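Local coordinates for protein ACDH-11, isoform b (Caenorhabditis elegans, PDB 4Y9J) that belongs to the acyl-CoA dehydrogenase family of flavoproteins and binds flavin-adenine dinucleotide, at residues Thr449-Phe460 / Ile520-Ile531. Numbering follows the deposited sequence.
With UCC (S-{(3S,5R,9R)-1-[(2R,3S,4R,5R)-5-(6-amino-9H-purin-9-yl)-4-hydroxy-3-(phosphonooxy)tetrahydrofuran-2-yl]-3,5,9-trihydroxy-8,8-dimethyl-3,5-dioxido-10,14-dioxo-2,4,6-trioxa-11,15-diaza-3lambda~5~,5lambda~5~-diphosphaheptadecan-17-yl} undecanethioate), chain F.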
ATOM      1  N   THR B 449     -16.142  19.915  23.055  1.00 29.75           N
ATOM      2  CA  THR B 449     -16.032  21.171  23.809  1.00 29.96           C
ATOM      3  C   THR B 449     -17.379  21.670  24.348  1.00 32.78           C
ATOM      4  O   THR B 449     -17.528  21.914  25.550  1.00 29.78           O
ATOM      5  CB  THR B 449     -15.380  22.305  22.958  1.00 29.70           C
ATOM      6  OG1 THR B 449     -14.215  21.787  22.301  1.00 28.85           O
ATOM      7  CG2 THR B 449     -15.008  23.434  23.888  1.00 33.32           C
ATOM      8  N   ASN B 450     -18.373  21.689  23.461  1.00 30.72           N
ATOM      9  CA  ASN B 450     -19.678  22.156  23.859  1.00 33.18           C
ATOM     10  C   ASN B 450     -20.433  21.203  24.807  1.00 32.98           C
ATOM     11  O   ASN B 450     -21.178  21.626  25.703  1.00 32.32           O
ATOM     12  CB  ASN B 450     -20.484  22.516  22.612  1.00 32.04           C
ATOM     13  CG  ASN B 450     -19.997  23.846  21.987  1.00 34.52           C
ATOM     14  OD1 ASN B 450     -19.139  24.524  22.540  1.00 32.30           O
ATOM     15  ND2 ASN B 450     -20.532  24.197  20.830  1.00 35.23           N
ATOM     16  N   VAL B 451     -20.293  19.933  24.548  1.00 32.84           N
ATOM     17  CA  VAL B 451     -20.999  18.928  25.330  1.00 34.21           C
ATOM     18  C   VAL B 451     -20.456  18.973  26.736  1.00 33.94           C
ATOM     19  O   VAL B 451     -21.213  18.866  27.680  1.00 36.08           O
ATOM     20  CB  VAL B 451     -20.878  17.529  24.663  1.00 33.82           C
ATOM     21  CG1 VAL B 451     -21.223  16.374  25.610  1.00 35.44           C
ATOM     22  CG2 VAL B 451     -21.728  17.483  23.387  1.00 34.93           C
ATOM     23  N   LEU B 452     -19.149  19.129  26.888  1.00 34.39           N
ATOM     24  CA  LEU B 452     -18.580  19.295  28.228  1.00 34.81           C
ATOM     25  C   LEU B 452     -18.922  20.628  28.863  1.00 35.59           C
ATOM     26  O   LEU B 452     -19.010  20.743  30.125  1.00 35.16           O
ATOM     27  CB  LEU B 452     -17.080  19.048  28.245  1.00 32.85           C
ATOM     28  CG  LEU B 452     -16.690  17.593  27.936  1.00 35.25           C
ATOM     29  CD1 LEU B 452     -15.189  17.413  28.094  1.00 37.37           C
ATOM     30  CD2 LEU B 452     -17.400  16.572  28.795  1.00 37.22           C
ATOM     31  N   SER B 453     -19.068  21.666  28.057  1.00 33.78           N
ATOM     32  CA  SER B 453     -19.547  22.952  28.595  1.00 35.78           C
ATOM     33  C   SER B 453     -20.959  22.799  29.187  1.00 38.13           C
ATOM     34  O   SER B 453     -21.271  23.412  30.197  1.00 38.51           O
ATOM     35  CB  SER B 453     -19.500  24.059  27.531  1.00 36.59           C
ATOM     36  OG  SER B 453     -18.177  24.355  27.091  1.00 36.37           O
ATOM     37  N   LEU B 454     -21.777  21.936  28.584  1.00 36.44           N
ATOM     38  CA  LEU B 454     -23.063  21.613  29.122  1.00 37.93           C
ATOM     39  C   LEU B 454     -22.965  20.795  30.426  1.00 40.61           C
ATOM     40  O   LEU B 454     -23.823  20.964  31.301  1.00 43.27           O
ATOM     41  CB  LEU B 454     -23.877  20.868  28.103  1.00 39.01           C
ATOM     42  CG  LEU B 454     -24.302  21.735  26.936  1.00 38.46           C
ATOM     43  CD1 LEU B 454     -25.060  20.887  25.962  1.00 40.31           C
ATOM     44  CD2 LEU B 454     -25.193  22.857  27.368  1.00 41.49           C
ATOM     45  N   ASP B 455     -21.929  19.980  30.571  1.00 38.03           N
ATOM     46  CA  ASP B 455     -21.679  19.224  31.805  1.00 41.04           C
ATOM     47  C   ASP B 455     -21.303  20.193  32.883  1.00 42.49           C
ATOM     48  O   ASP B 455     -21.712  20.025  34.049  1.00 42.49           O
ATOM     49  CB  ASP B 455     -20.587  18.168  31.644  1.00 40.77           C
ATOM     50  CG  ASP B 455     -20.388  17.312  32.921  1.00 44.57           C
ATOM     51  OD1 ASP B 455     -21.399  16.751  33.419  1.00 45.99           O
ATOM     52  OD2 ASP B 455     -19.242  17.181  33.455  1.00 45.22           O
ATOM     53  N   VAL B 456     -20.541  21.227  32.536  1.00 40.11           N
ATOM     54  CA  VAL B 456     -20.272  22.244  33.538  1.00 41.71           C
ATOM     55  C   VAL B 456     -21.603  22.810  34.102  1.00 44.43           C
ATOM     56  O   VAL B 456     -21.766  23.076  35.340  1.00 44.47           O
ATOM     57  CB  VAL B 456     -19.371  23.354  32.966  1.00 41.32           C
ATOM     58  CG1 VAL B 456     -19.273  24.491  33.958  1.00 46.88           C
ATOM     59  CG2 VAL B 456     -17.985  22.831  32.672  1.00 40.71           C
ATOM     60  N   LEU B 457     -22.550  23.045  33.187  1.00 44.52           N
ATOM     61  CA  LEU B 457     -23.876  23.510  33.596  1.00 46.35           C
ATOM     62  C   LEU B 457     -24.652  22.439  34.406  1.00 49.93           C
ATOM     63  O   LEU B 457     -25.339  22.758  35.370  1.00 51.75           O
ATOM     64  CB  LEU B 457     -24.688  23.977  32.390  1.00 47.52           C
ATOM     65  CG  LEU B 457     -24.117  25.194  31.653  1.00 46.72           C
ATOM     66  CD1 LEU B 457     -25.178  25.617  30.656  1.00 47.43           C
ATOM     67  CD2 LEU B 457     -23.746  26.373  32.577  1.00 48.27           C
ATOM     68  N   ARG B 458     -24.561  21.167  34.033  1.00 46.93           N
ATOM     69  CA  ARG B 458     -25.140  20.130  34.881  1.00 48.76           C
ATOM     70  C   ARG B 458     -24.533  20.207  36.301  1.00 49.48           C
ATOM     71  O   ARG B 458     -25.259  20.015  37.322  1.00 52.49           O
ATOM     72  CB  ARG B 458     -24.891  18.769  34.243  1.00 49.67           C
ATOM     73  CG  ARG B 458     -25.249  17.554  35.119  1.00 52.73           C
ATOM     74  CD  ARG B 458     -24.560  16.303  34.555  1.00 55.82           C
ATOM     75  NE  ARG B 458     -25.250  15.818  33.372  1.00 52.89           N
ATOM     76  CZ  ARG B 458     -24.775  15.791  32.120  1.00 54.95           C
ATOM     77  NH1 ARG B 458     -23.532  16.175  31.800  1.00 54.59           N
ATOM     78  NH2 ARG B 458     -25.580  15.339  31.163  1.00 53.53           N
ATOM     79  N   VAL B 459     -23.223  20.480  36.393  1.00 47.70           N
ATOM     80  CA  VAL B 459     -22.566  20.642  37.702  1.00 51.35           C
ATOM     81  C   VAL B 459     -23.239  21.704  38.555  1.00 53.65           C
ATOM     82  O   VAL B 459     -23.510  21.484  39.759  1.00 52.49           O
ATOM     83  CB  VAL B 459     -21.036  20.841  37.610  1.00 47.86           C
ATOM     84  CG1 VAL B 459     -20.459  20.996  39.025  1.00 50.88           C
ATOM     85  CG2 VAL B 459     -20.421  19.614  36.990  1.00 46.35           C
ATOM     86  N   PHE B 460     -23.524  22.849  37.967  1.00 53.46           N
ATOM     87  CA  PHE B 460     -24.231  23.968  38.690  1.00 58.95           C
ATOM     88  C   PHE B 460     -25.715  23.704  39.030  1.00 61.82           C
ATOM     89  O   PHE B 460     -26.253  24.195  40.016  1.00 57.99           O
ATOM     90  CB  PHE B 460     -24.099  25.242  37.884  1.00 61.12           C
ATOM     91  CG  PHE B 460     -22.697  25.802  37.878  1.00 65.17           C
ATOM     92  CD1 PHE B 460     -22.131  26.272  39.032  1.00 77.75           C
ATOM     93  CD2 PHE B 460     -21.975  25.906  36.740  1.00 65.52           C
ATOM     94  CE1 PHE B 460     -20.858  26.825  39.037  1.00 78.59           C
ATOM     95  CE2 PHE B 460     -20.713  26.469  36.743  1.00 65.45           C
ATOM     96  CZ  PHE B 460     -20.141  26.895  37.887  1.00 68.73           C
ATOM     97  N   ILE B 520     -29.055  30.231  29.005  1.00 51.37           N
ATOM     98  CA  ILE B 520     -27.729  30.090  29.560  1.00 49.41           C
ATOM     99  C   ILE B 520     -26.951  29.058  28.768  1.00 45.90           C
ATOM    100  O   ILE B 520     -25.721  29.131  28.690  1.00 44.78           O
ATOM    101  CB  ILE B 520     -27.790  29.683  31.073  1.00 52.19           C
ATOM    102  CG1 ILE B 520     -26.396  29.709  31.687  1.00 51.77           C
ATOM    103  CG2 ILE B 520     -28.425  28.297  31.225  1.00 52.09           C
ATOM    104  CD1 ILE B 520     -26.386  29.786  33.203  1.00 56.19           C
ATOM    105  N   ASP B 521     -27.656  28.072  28.214  1.00 45.45           N
ATOM    106  CA  ASP B 521     -27.046  27.080  27.370  1.00 45.53           C
ATOM    107  C   ASP B 521     -26.272  27.688  26.172  1.00 43.50           C
ATOM    108  O   ASP B 521     -25.255  27.146  25.775  1.00 42.35           O
ATOM    109  CB  ASP B 521     -28.077  26.045  26.867  1.00 46.82           C
ATOM    110  CG  ASP B 521     -29.315  26.670  26.224  1.00 52.34           C
ATOM    111  OD1 ASP B 521     -29.992  27.529  26.847  1.00 58.66           O
ATOM    112  OD2 ASP B 521     -29.702  26.202  25.133  1.00 54.38           O
ATOM    113  N   SER B 522     -26.781  28.801  25.633  1.00 42.20           N
ATOM    114  CA  SER B 522     -26.173  29.515  24.503  1.00 42.23           C
ATOM    115  C   SER B 522     -24.756  29.942  24.801  1.00 39.95           C
ATOM    116  O   SER B 522     -23.859  29.894  23.921  1.00 38.81           O
ATOM    117  CB  SER B 522     -27.012  30.753  24.105  1.00 44.79           C
ATOM    118  OG  SER B 522     -26.581  31.062  22.795  1.00 47.52           O
ATOM    119  N   VAL B 523     -24.519  30.275  26.076  1.00 40.54           N
ATOM    120  CA  VAL B 523     -23.223  30.806  26.502  1.00 40.43           C
ATOM    121  C   VAL B 523     -22.444  29.797  27.324  1.00 41.27           C
ATOM    122  O   VAL B 523     -21.505  30.146  28.031  1.00 40.61           O
ATOM    123  CB  VAL B 523     -23.352  32.158  27.227  1.00 44.52           C
ATOM    124  CG1 VAL B 523     -23.857  33.229  26.247  1.00 47.36           C
ATOM    125  CG2 VAL B 523     -24.314  32.095  28.411  1.00 47.57           C
ATOM    126  N   ALA B 524     -22.799  28.521  27.229  1.00 39.45           N
ATOM    127  CA  ALA B 524     -22.156  27.526  28.124  1.00 38.38           C
ATOM    128  C   ALA B 524     -20.607  27.497  27.931  1.00 37.09           C
ATOM    129  O   ALA B 524     -19.861  27.344  28.889  1.00 37.09           O
ATOM    130  CB  ALA B 524     -22.760  26.177  27.891  1.00 38.84           C
ATOM    131  N   ARG B 525     -20.095  27.655  26.690  1.00 35.09           N
ATOM    132  CA  ARG B 525     -18.680  27.610  26.488  1.00 34.91           C
ATOM    133  C   ARG B 525     -17.959  28.824  27.085  1.00 36.17           C
ATOM    134  O   ARG B 525     -16.874  28.716  27.638  1.00 35.67           O
ATOM    135  CB  ARG B 525     -18.348  27.438  24.939  1.00 34.32           C
ATOM    136  CG  ARG B 525     -16.881  27.337  24.707  1.00 34.29           C
ATOM    137  CD  ARG B 525     -16.456  27.392  23.230  1.00 34.98           C
ATOM    138  NE  ARG B 525     -16.910  26.258  22.486  1.00 33.52           N
ATOM    139  CZ  ARG B 525     -16.274  25.796  21.399  1.00 32.43           C
ATOM    140  NH1 ARG B 525     -15.152  26.384  20.953  1.00 31.29           N
ATOM    141  NH2 ARG B 525     -16.767  24.757  20.788  1.00 30.97           N
ATOM    142  N   HIS B 526     -18.566  30.001  26.968  1.00 38.00           N
ATOM    143  CA  HIS B 526     -17.999  31.207  27.542  1.00 38.92           C
ATOM    144  C   HIS B 526     -17.916  31.114  29.079  1.00 39.56           C
ATOM    145  O   HIS B 526     -16.945  31.506  29.647  1.00 40.02           O
ATOM    146  CB  HIS B 526     -18.797  32.426  27.125  1.00 40.72           C
ATOM    147  CG  HIS B 526     -18.829  32.657  25.647  1.00 43.79           C
ATOM    148  ND1 HIS B 526     -19.575  31.881  24.781  1.00 48.78           N
ATOM    149  CD2 HIS B 526     -18.212  33.579  24.883  1.00 49.24           C
ATOM    150  CE1 HIS B 526     -19.412  32.329  23.540  1.00 50.71           C
ATOM    151  NE2 HIS B 526     -18.582  33.350  23.577  1.00 47.19           N
ATOM    152  N   ILE B 527     -18.956  30.574  29.712  1.00 41.54           N
ATOM    153  CA  ILE B 527     -18.975  30.312  31.160  1.00 42.01           C
ATOM    154  C   ILE B 527     -17.841  29.336  31.507  1.00 41.17           C
ATOM    155  O   ILE B 527     -17.000  29.664  32.360  1.00 41.23           O
ATOM    156  CB  ILE B 527     -20.346  29.757  31.616  1.00 42.92           C
ATOM    157  CG1 ILE B 527     -21.416  30.817  31.428  1.00 44.67           C
ATOM    158  CG2 ILE B 527     -20.285  29.226  33.070  1.00 43.60           C
ATOM    159  CD1 ILE B 527     -22.851  30.370  31.656  1.00 47.65           C
ATOM    160  N   ALA B 528     -17.757  28.192  30.818  1.00 39.67           N
ATOM    161  CA  ALA B 528     -16.728  27.217  31.087  1.00 39.13           C
ATOM    162  C   ALA B 528     -15.307  27.778  30.930  1.00 40.03           C
ATOM    163  O   ALA B 528     -14.446  27.525  31.775  1.00 39.49           O
ATOM    164  CB  ALA B 528     -16.941  25.940  30.285  1.00 37.95           C
ATOM    165  N   PHE B 529     -15.056  28.538  29.857  1.00 37.69           N
ATOM    166  CA  PHE B 529     -13.743  29.128  29.625  1.00 37.66           C
ATOM    167  C   PHE B 529     -13.365  30.172  30.716  1.00 40.03           C
ATOM    168  O   PHE B 529     -12.204  30.331  31.067  1.00 40.31           O
ATOM    169  CB  PHE B 529     -13.751  29.839  28.281  1.00 40.30           C
ATOM    170  CG  PHE B 529     -13.441  28.981  27.068  1.00 38.41           C
ATOM    171  CD1 PHE B 529     -13.733  27.647  26.991  1.00 35.83           C
ATOM    172  CD2 PHE B 529     -12.943  29.612  25.892  1.00 41.45           C
ATOM    173  CE1 PHE B 529     -13.402  26.866  25.870  1.00 37.91           C
ATOM    174  CE2 PHE B 529     -12.659  28.838  24.749  1.00 40.54           C
ATOM    175  CZ  PHE B 529     -12.882  27.469  24.746  1.00 35.95           C
ATOM    176  N   THR B 530     -14.341  30.948  31.175  1.00 40.29           N
ATOM    177  CA  THR B 530     -14.082  31.937  32.222  1.00 42.93           C
ATOM    178  C   THR B 530     -13.651  31.251  33.500  1.00 44.13           C
ATOM    179  O   THR B 530     -12.736  31.698  34.153  1.00 44.78           O
ATOM    180  CB  THR B 530     -15.299  32.811  32.464  1.00 43.62           C
ATOM    181  OG1 THR B 530     -15.644  33.457  31.236  1.00 44.07           O
ATOM    182  CG2 THR B 530     -15.005  33.834  33.542  1.00 46.23           C
ATOM    183  N   ILE B 531     -14.321  30.153  33.829  1.00 44.55           N
ATOM    184  CA  ILE B 531     -13.937  29.340  34.978  1.00 45.41           C
ATOM    185  C   ILE B 531     -12.474  28.856  34.813  1.00 44.21           C
ATOM    186  O   ILE B 531     -11.597  29.043  35.750  1.00 44.86           O
ATOM    187  CB  ILE B 531     -14.926  28.188  35.201  1.00 44.13           C
ATOM    188  CG1 ILE B 531     -16.257  28.773  35.633  1.00 48.59           C
ATOM    189  CG2 ILE B 531     -14.405  27.225  36.300  1.00 46.20           C
ATOM    190  CD1 ILE B 531     -17.423  27.813  35.692  1.00 50.27           C
TER
HETATM  191  OA1 UCC F 702     -14.691   8.746  23.307  1.00 45.76           O
HETATM  192  CA1 UCC F 702     -14.481   7.653  23.962  1.00 48.78           C
HETATM  193  CA2 UCC F 702     -13.188   6.837  24.073  1.00 47.78           C
HETATM  194  CA3 UCC F 702     -11.882   7.458  23.687  1.00 52.51           C
HETATM  195  CA4 UCC F 702     -10.738   7.081  24.686  1.00 53.68           C
HETATM  196  CA5 UCC F 702     -10.313   8.330  25.469  1.00 50.35           C
HETATM  197  CA6 UCC F 702      -8.832   8.414  25.602  1.00 48.77           C
HETATM  198  CA7 UCC F 702      -8.405   9.650  26.378  1.00 47.43           C
HETATM  199  CA8 UCC F 702      -6.970   9.317  26.478  1.00 49.55           C
HETATM  200  CA9 UCC F 702      -5.967  10.297  26.191  1.00 52.31           C
HETATM  201  C10 UCC F 702      -5.155   9.995  25.013  1.00 54.84           C
HETATM  202  C11 UCC F 702      -5.493  11.168  24.105  1.00 57.20           C
HETATM  203  S   UCC F 702     -15.630   6.811  24.839  1.00 46.45           S
HETATM  204  CP1 UCC F 702     -17.236   7.683  24.695  1.00 49.37           C
HETATM  205  CP2 UCC F 702     -17.260   9.074  25.249  1.00 48.53           C
HETATM  206  NP1 UCC F 702     -18.631   9.612  25.367  1.00 48.66           N
HETATM  207  CP3 UCC F 702     -18.797  10.708  26.110  1.00 47.18           C
HETATM  208  OP1 UCC F 702     -17.876  11.363  26.598  1.00 43.37           O
HETATM  209  CP4 UCC F 702     -20.225  11.112  26.415  1.00 47.30           C
HETATM  210  CP5 UCC F 702     -20.420  12.591  26.051  1.00 47.06           C
HETATM  211  NP2 UCC F 702     -21.750  12.892  26.565  1.00 47.68           N
HETATM  212  CP6 UCC F 702     -22.013  13.223  27.829  1.00 48.76           C
HETATM  213  OP2 UCC F 702     -21.146  13.418  28.670  1.00 50.21           O
HETATM  214  CP8 UCC F 702     -23.479  13.467  28.124  1.00 48.73           C
HETATM  215  OP3 UCC F 702     -23.598  14.686  28.919  1.00 47.48           O
HETATM  216  CPB UCC F 702     -24.170  12.447  28.998  1.00 52.98           C
HETATM  217  CP7 UCC F 702     -23.446  11.914  30.244  1.00 51.17           C
HETATM  218  CP9 UCC F 702     -23.873  11.121  28.169  1.00 49.45           C
HETATM  219  CPA UCC F 702     -25.699  12.368  28.798  1.00 52.75           C
HETATM  220  O7  UCC F 702     -26.244  11.316  29.635  1.00 54.11           O
HETATM  221  P2  UCC F 702     -27.813  11.336  30.040  1.00 53.12           P
HETATM  222  O21 UCC F 702     -28.154  10.103  30.862  1.00 56.52           O
HETATM  223  O22 UCC F 702     -28.574  11.771  28.779  1.00 49.94           O
HETATM  224  O6  UCC F 702     -27.824  12.670  30.971  1.00 52.88           O
HETATM  225  P1  UCC F 702     -28.172  12.805  32.519  1.00 58.34           P
HETATM  226  O11 UCC F 702     -29.587  12.354  32.851  1.00 58.05           O
HETATM  227  O12 UCC F 702     -27.760  14.215  32.820  1.00 54.95           O
HETATM  228  O5' UCC F 702     -27.054  11.742  33.156  1.00 57.41           O
HETATM  229  C5' UCC F 702     -27.499  10.583  33.903  1.00 58.17           C
HETATM  230  C4' UCC F 702     -26.827  10.507  35.288  1.00 58.34           C
HETATM  231  C3' UCC F 702     -27.159  11.731  36.137  1.00 58.54           C
HETATM  232  O3' UCC F 702     -27.155  11.260  37.461  1.00 61.18           O
HETATM  233  P3  UCC F 702     -28.455  11.246  38.357  1.00 65.39           P
HETATM  234  O33 UCC F 702     -27.965  10.563  39.614  1.00 61.86           O
HETATM  235  O32 UCC F 702     -29.400  10.311  37.639  1.00 64.77           O
HETATM  236  O31 UCC F 702     -28.859  12.739  38.459  1.00 65.76           O
HETATM  237  C2' UCC F 702     -26.000  12.700  35.952  1.00 56.60           C
HETATM  238  O2' UCC F 702     -25.685  13.498  37.091  1.00 55.96           O
HETATM  239  O4' UCC F 702     -25.392  10.502  35.134  1.00 55.50           O
HETATM  240  C1' UCC F 702     -24.881  11.665  35.773  1.00 57.70           C
HETATM  241  N9  UCC F 702     -23.677  12.142  35.078  1.00 55.89           N
HETATM  242  C4  UCC F 702     -22.531  12.349  35.717  1.00 54.64           C
HETATM  243  N3  UCC F 702     -22.082  12.162  36.982  1.00 52.38           N
HETATM  244  C8  UCC F 702     -23.580  12.493  33.774  1.00 55.36           C
HETATM  245  N7  UCC F 702     -22.320  12.900  33.532  1.00 55.90           N
HETATM  246  C5  UCC F 702     -21.615  12.827  34.684  1.00 53.88           C
HETATM  247  C6  UCC F 702     -20.208  13.061  35.107  1.00 55.36           C
HETATM  248  N6  UCC F 702     -19.308  13.504  34.194  1.00 55.29           N
HETATM  249  N1  UCC F 702     -19.898  12.889  36.432  1.00 54.55           N
HETATM  250  C2  UCC F 702     -20.814  12.455  37.322  1.00 53.38           C
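The guanidinium of Arg525 carries Thr449 CG2 centrally over one face, 3.6 Å above its plane, while the amide of Asn450 lies at its edge. Gripping side-on, Arg525 gives two hydrogen bonds to the single oxygen Asn450 OD1, the NE one 2.8 Å long and bent to 152° at the hydrogen, the NH2 one reaching OD1 from above the amide plane. A bend at chi3 (-66°) in an otherwise extended chain brings the NE/NH2 edge to Asn450 OD1, and NH2 also forms a salt bridge with Glu416 of the second subunit. Phe460 presents its ring edge to Ile531, CZ lying 3.6 Å from CD1. Between these ends the helices pack closely, their axes 8.4 Å apart and 75° askew: Ser453 OG sits 3.3 Å from Arg525 CA, and Leu457 CD1 rests 3.7 Å from Ala524 CB. From another side of helix 449-461, Arg458 holds UCC through O12 and OP3, with UCC C8 over one guanidinium face and Asp455 at its edge. Asn450, Val451 and Leu454 touch flavin-adenine dinucleotide. The crossing packs this ligand-binding helix of the acyl-CoA dehydrogenase fold against helix 524-545 of the further C-terminal helices.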